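Local coordinates for membrane protein (Acinetobacter baumannii AB307-0294, PDB 5DL5) that probably forms an outer-membrane channel of the OprD porin family that lets small molecules, antibiotics among them, across the outer membrane, at residues A372-F377 with S400-S405. Sequence-based numbering, arbitrary orientation.
Sequences AQEREF and SYYRAS
With CG of Glu374 set between its own backbone N and carbonyl carbon (chi1 62°) and the chain extended beyond, while Tyr402 swings its ring anti to the backbone N (chi1 171°), the carboxylate and the phenol converge. Tyr402 OH donates to Glu374 OE2 over 2.5 Å, meeting the oxygen on its anti side, somewhat out of the carboxylate plane; OE2 in turn lies in the ring plane at the phenol edge. Tyrosine suits this place because its long ring carries a hydroxyl diagonally past Glu376, its directly paired neighbour, to the next acid along. Glu376 reaches the other way, and its OE1 accepts a bond from Ser400 OG at 2.6 Å, serine being short enough to fit. Acids suit this face as acceptors for hydroxyls and loop N-H groups: Met323 N also binds Glu376 OE1, and Ser324 bonds to both, tying the face that bears Glu374, Glu376 and Tyr402 to the loop that carries Met323 and Ser324. The carboxylate of Glu331 lies close to that of Glu374, and the like charge may raise the proton affinity of either acid.

Strands 371-384 and 394-404 form a hairpin of the antiparallel porin barrel; within 372-377 and 400-404 the directions differ by 172°. Arg375 and Arg403 make a hydrogen-bonded pair, as do Phe377 and Tyr401. On their face, Arg403 offers aliphatic CB over the centre of the Arg375 guanidinium, while its own guanidinium bends away and NH1 grips Tyr402 O and Asn417. At the strand end, Ser405 supplies a hydroxyl, OG, that accepts Gln373 N at 3.0 Å, and Ser405 N returns a bond to Gln373 O.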
ATOM      1  N   ALA A 372     -22.941 -10.457  -7.856  1.00 37.38           N
ATOM      2  CA  ALA A 372     -21.825 -11.349  -7.420  1.00 35.84           C
ATOM      3  C   ALA A 372     -21.377 -10.942  -5.999  1.00 34.02           C
ATOM      4  O   ALA A 372     -21.722  -9.849  -5.446  1.00 33.37           O
ATOM      5  CB  ALA A 372     -20.615 -11.306  -8.428  1.00 35.62           C
ATOM      6  N   GLN A 373     -20.682 -11.890  -5.374  1.00 35.25           N
ATOM      7  CA  GLN A 373     -20.301 -11.815  -3.964  1.00 33.71           C
ATOM      8  C   GLN A 373     -18.952 -12.445  -3.755  1.00 34.93           C
ATOM      9  O   GLN A 373     -18.547 -13.284  -4.512  1.00 33.22           O
ATOM     10  CB  GLN A 373     -21.313 -12.679  -3.108  1.00 37.60           C
ATOM     11  CG  GLN A 373     -22.710 -12.194  -3.264  1.00 40.85           C
ATOM     12  CD  GLN A 373     -23.721 -13.208  -2.892  1.00 53.56           C
ATOM     13  OE1 GLN A 373     -24.441 -13.018  -1.953  1.00 60.93           O
ATOM     14  NE2 GLN A 373     -23.786 -14.308  -3.649  1.00 57.85           N
ATOM     15  N   GLU A 374     -18.349 -12.102  -2.633  1.00 33.37           N
ATOM     16  CA  GLU A 374     -17.110 -12.697  -2.228  1.00 33.78           C
ATOM     17  C   GLU A 374     -17.013 -12.652  -0.702  1.00 33.19           C
ATOM     18  O   GLU A 374     -17.679 -11.824  -0.049  1.00 32.02           O
ATOM     19  CB  GLU A 374     -15.933 -11.906  -2.805  1.00 31.12           C
ATOM     20  CG  GLU A 374     -15.842 -10.465  -2.351  1.00 30.43           C
ATOM     21  CD  GLU A 374     -14.653  -9.675  -3.020  1.00 32.76           C
ATOM     22  OE1 GLU A 374     -14.718  -8.438  -3.183  1.00 28.95           O
ATOM     23  OE2 GLU A 374     -13.593 -10.291  -3.379  1.00 34.87           O
ATOM     24  N   ARG A 375     -16.237 -13.578  -0.156  1.00 33.27           N
ATOM     25  CA  ARG A 375     -15.880 -13.484   1.215  1.00 35.23           C
ATOM     26  C   ARG A 375     -14.482 -13.994   1.517  1.00 34.02           C
ATOM     27  O   ARG A 375     -13.999 -14.916   0.869  1.00 33.89           O
ATOM     28  CB  ARG A 375     -16.867 -14.355   2.047  1.00 37.21           C
ATOM     29  CG  ARG A 375     -16.664 -15.806   1.909  1.00 41.17           C
ATOM     30  CD  ARG A 375     -17.731 -16.544   2.724  1.00 48.90           C
ATOM     31  NE  ARG A 375     -17.444 -17.934   2.616  1.00 55.66           N
ATOM     32  CZ  ARG A 375     -17.988 -18.766   1.743  1.00 64.11           C
ATOM     33  NH1 ARG A 375     -18.948 -18.350   0.901  1.00 63.09           N
ATOM     34  NH2 ARG A 375     -17.552 -20.029   1.720  1.00 68.50           N
ATOM     35  N   GLU A 376     -13.974 -13.475   2.625  1.00 34.14           N
ATOM     36  CA  GLU A 376     -12.660 -13.749   3.052  1.00 36.67           C
ATOM     37  C   GLU A 376     -12.572 -13.902   4.547  1.00 34.50           C
ATOM     38  O   GLU A 376     -13.029 -13.026   5.292  1.00 35.39           O
ATOM     39  CB  GLU A 376     -11.691 -12.597   2.615  1.00 35.11           C
ATOM     40  CG  GLU A 376     -10.235 -13.012   2.736  1.00 35.60           C
ATOM     41  CD  GLU A 376      -9.232 -11.988   2.164  1.00 43.78           C
ATOM     42  OE1 GLU A 376      -8.038 -12.087   2.582  1.00 43.58           O
ATOM     43  OE2 GLU A 376      -9.577 -11.095   1.306  1.00 40.89           O
ATOM     44  N   PHE A 377     -12.012 -15.010   4.951  1.00 34.20           N
ATOM     45  CA  PHE A 377     -11.593 -15.308   6.343  1.00 37.11           C
ATOM     46  C   PHE A 377     -10.036 -15.191   6.484  1.00 36.49           C
ATOM     47  O   PHE A 377      -9.257 -15.909   5.813  1.00 34.12           O
ATOM     48  CB  PHE A 377     -12.052 -16.706   6.813  1.00 40.85           C
ATOM     49  CG  PHE A 377     -11.775 -16.977   8.303  1.00 49.78           C
ATOM     50  CD1 PHE A 377     -12.043 -16.003   9.301  1.00 53.61           C
ATOM     51  CD2 PHE A 377     -11.224 -18.237   8.753  1.00 55.40           C
ATOM     52  CE1 PHE A 377     -11.778 -16.269  10.660  1.00 56.29           C
ATOM     53  CE2 PHE A 377     -10.995 -18.501  10.116  1.00 57.14           C
ATOM     54  CZ  PHE A 377     -11.269 -17.544  11.059  1.00 56.39           C
ATOM     55  N   SER A 400      -5.387 -16.511   4.265  1.00 41.76           N
ATOM     56  CA  SER A 400      -6.692 -16.122   3.764  1.00 40.29           C
ATOM     57  C   SER A 400      -7.374 -17.282   3.112  1.00 42.51           C
ATOM     58  O   SER A 400      -6.808 -17.948   2.185  1.00 42.57           O
ATOM     59  CB  SER A 400      -6.589 -14.989   2.786  1.00 38.21           C
ATOM     60  OG  SER A 400      -6.320 -13.866   3.532  1.00 38.63           O
ATOM     61  N   TYR A 401      -8.580 -17.549   3.587  1.00 39.85           N
ATOM     62  CA  TYR A 401      -9.448 -18.511   2.903  1.00 42.86           C
ATOM     63  C   TYR A 401     -10.518 -17.640   2.153  1.00 40.00           C
ATOM     64  O   TYR A 401     -11.274 -16.892   2.803  1.00 36.91           O
ATOM     65  CB  TYR A 401      -9.979 -19.607   3.894  1.00 46.50           C
ATOM     66  CG  TYR A 401     -11.150 -20.499   3.376  1.00 54.28           C
ATOM     67  CD1 TYR A 401     -12.460 -20.083   3.585  1.00 61.51           C
ATOM     68  CD2 TYR A 401     -10.968 -21.756   2.792  1.00 62.13           C
ATOM     69  CE1 TYR A 401     -13.566 -20.786   3.160  1.00 61.54           C
ATOM     70  CE2 TYR A 401     -12.100 -22.515   2.384  1.00 66.18           C
ATOM     71  CZ  TYR A 401     -13.407 -21.981   2.548  1.00 65.38           C
ATOM     72  OH  TYR A 401     -14.634 -22.596   2.211  1.00 70.74           O
ATOM     73  N   TYR A 402     -10.473 -17.652   0.808  1.00 36.27           N
ATOM     74  CA  TYR A 402     -11.213 -16.738   0.031  1.00 34.67           C
ATOM     75  C   TYR A 402     -12.123 -17.464  -0.935  1.00 37.71           C
ATOM     76  O   TYR A 402     -11.677 -18.407  -1.601  1.00 35.58           O
ATOM     77  CB  TYR A 402     -10.287 -15.799  -0.707  1.00 34.86           C
ATOM     78  CG  TYR A 402     -10.968 -14.922  -1.726  1.00 34.21           C
ATOM     79  CD1 TYR A 402     -11.546 -13.706  -1.338  1.00 33.73           C
ATOM     80  CD2 TYR A 402     -11.060 -15.304  -3.055  1.00 36.52           C
ATOM     81  CE1 TYR A 402     -12.168 -12.878  -2.238  1.00 32.67           C
ATOM     82  CE2 TYR A 402     -11.754 -14.528  -3.985  1.00 36.92           C
ATOM     83  CZ  TYR A 402     -12.279 -13.284  -3.570  1.00 33.55           C
ATOM     84  OH  TYR A 402     -12.931 -12.466  -4.421  1.00 31.70           O
ATOM     85  N   ARG A 403     -13.412 -17.041  -0.989  1.00 34.36           N
ATOM     86  CA  ARG A 403     -14.345 -17.641  -1.889  1.00 36.96           C
ATOM     87  C   ARG A 403     -15.201 -16.583  -2.583  1.00 36.54           C
ATOM     88  O   ARG A 403     -15.541 -15.622  -1.977  1.00 35.05           O
ATOM     89  CB  ARG A 403     -15.292 -18.638  -1.155  1.00 39.49           C
ATOM     90  CG  ARG A 403     -14.635 -19.921  -0.604  1.00 46.18           C
ATOM     91  CD  ARG A 403     -13.987 -20.814  -1.640  1.00 50.41           C
ATOM     92  NE  ARG A 403     -13.240 -21.962  -1.051  1.00 54.38           N
ATOM     93  CZ  ARG A 403     -11.976 -21.952  -0.616  1.00 59.05           C
ATOM     94  NH1 ARG A 403     -11.230 -20.861  -0.644  1.00 58.75           N
ATOM     95  NH2 ARG A 403     -11.427 -23.075  -0.148  1.00 59.84           N
ATOM     96  N   ALA A 404     -15.647 -16.846  -3.818  1.00 36.71           N
ATOM     97  CA  ALA A 404     -16.408 -15.853  -4.528  1.00 37.52           C
ATOM     98  C   ALA A 404     -17.423 -16.544  -5.383  1.00 39.05           C
ATOM     99  O   ALA A 404     -17.273 -17.736  -5.675  1.00 36.27           O
ATOM    100  CB  ALA A 404     -15.458 -14.969  -5.344  1.00 34.73           C
ATOM    101  N   SER A 405     -18.445 -15.830  -5.812  1.00 37.91           N
ATOM    102  CA  SER A 405     -19.403 -16.496  -6.760  1.00 42.02           C
ATOM    103  C   SER A 405     -18.772 -16.836  -8.129  1.00 43.49           C
ATOM    104  O   SER A 405     -17.643 -16.402  -8.488  1.00 39.82           O
ATOM    105  CB  SER A 405     -20.736 -15.716  -6.989  1.00 42.89           C
ATOM    106  OG  SER A 405     -20.581 -14.399  -7.028  1.00 41.70           O
TER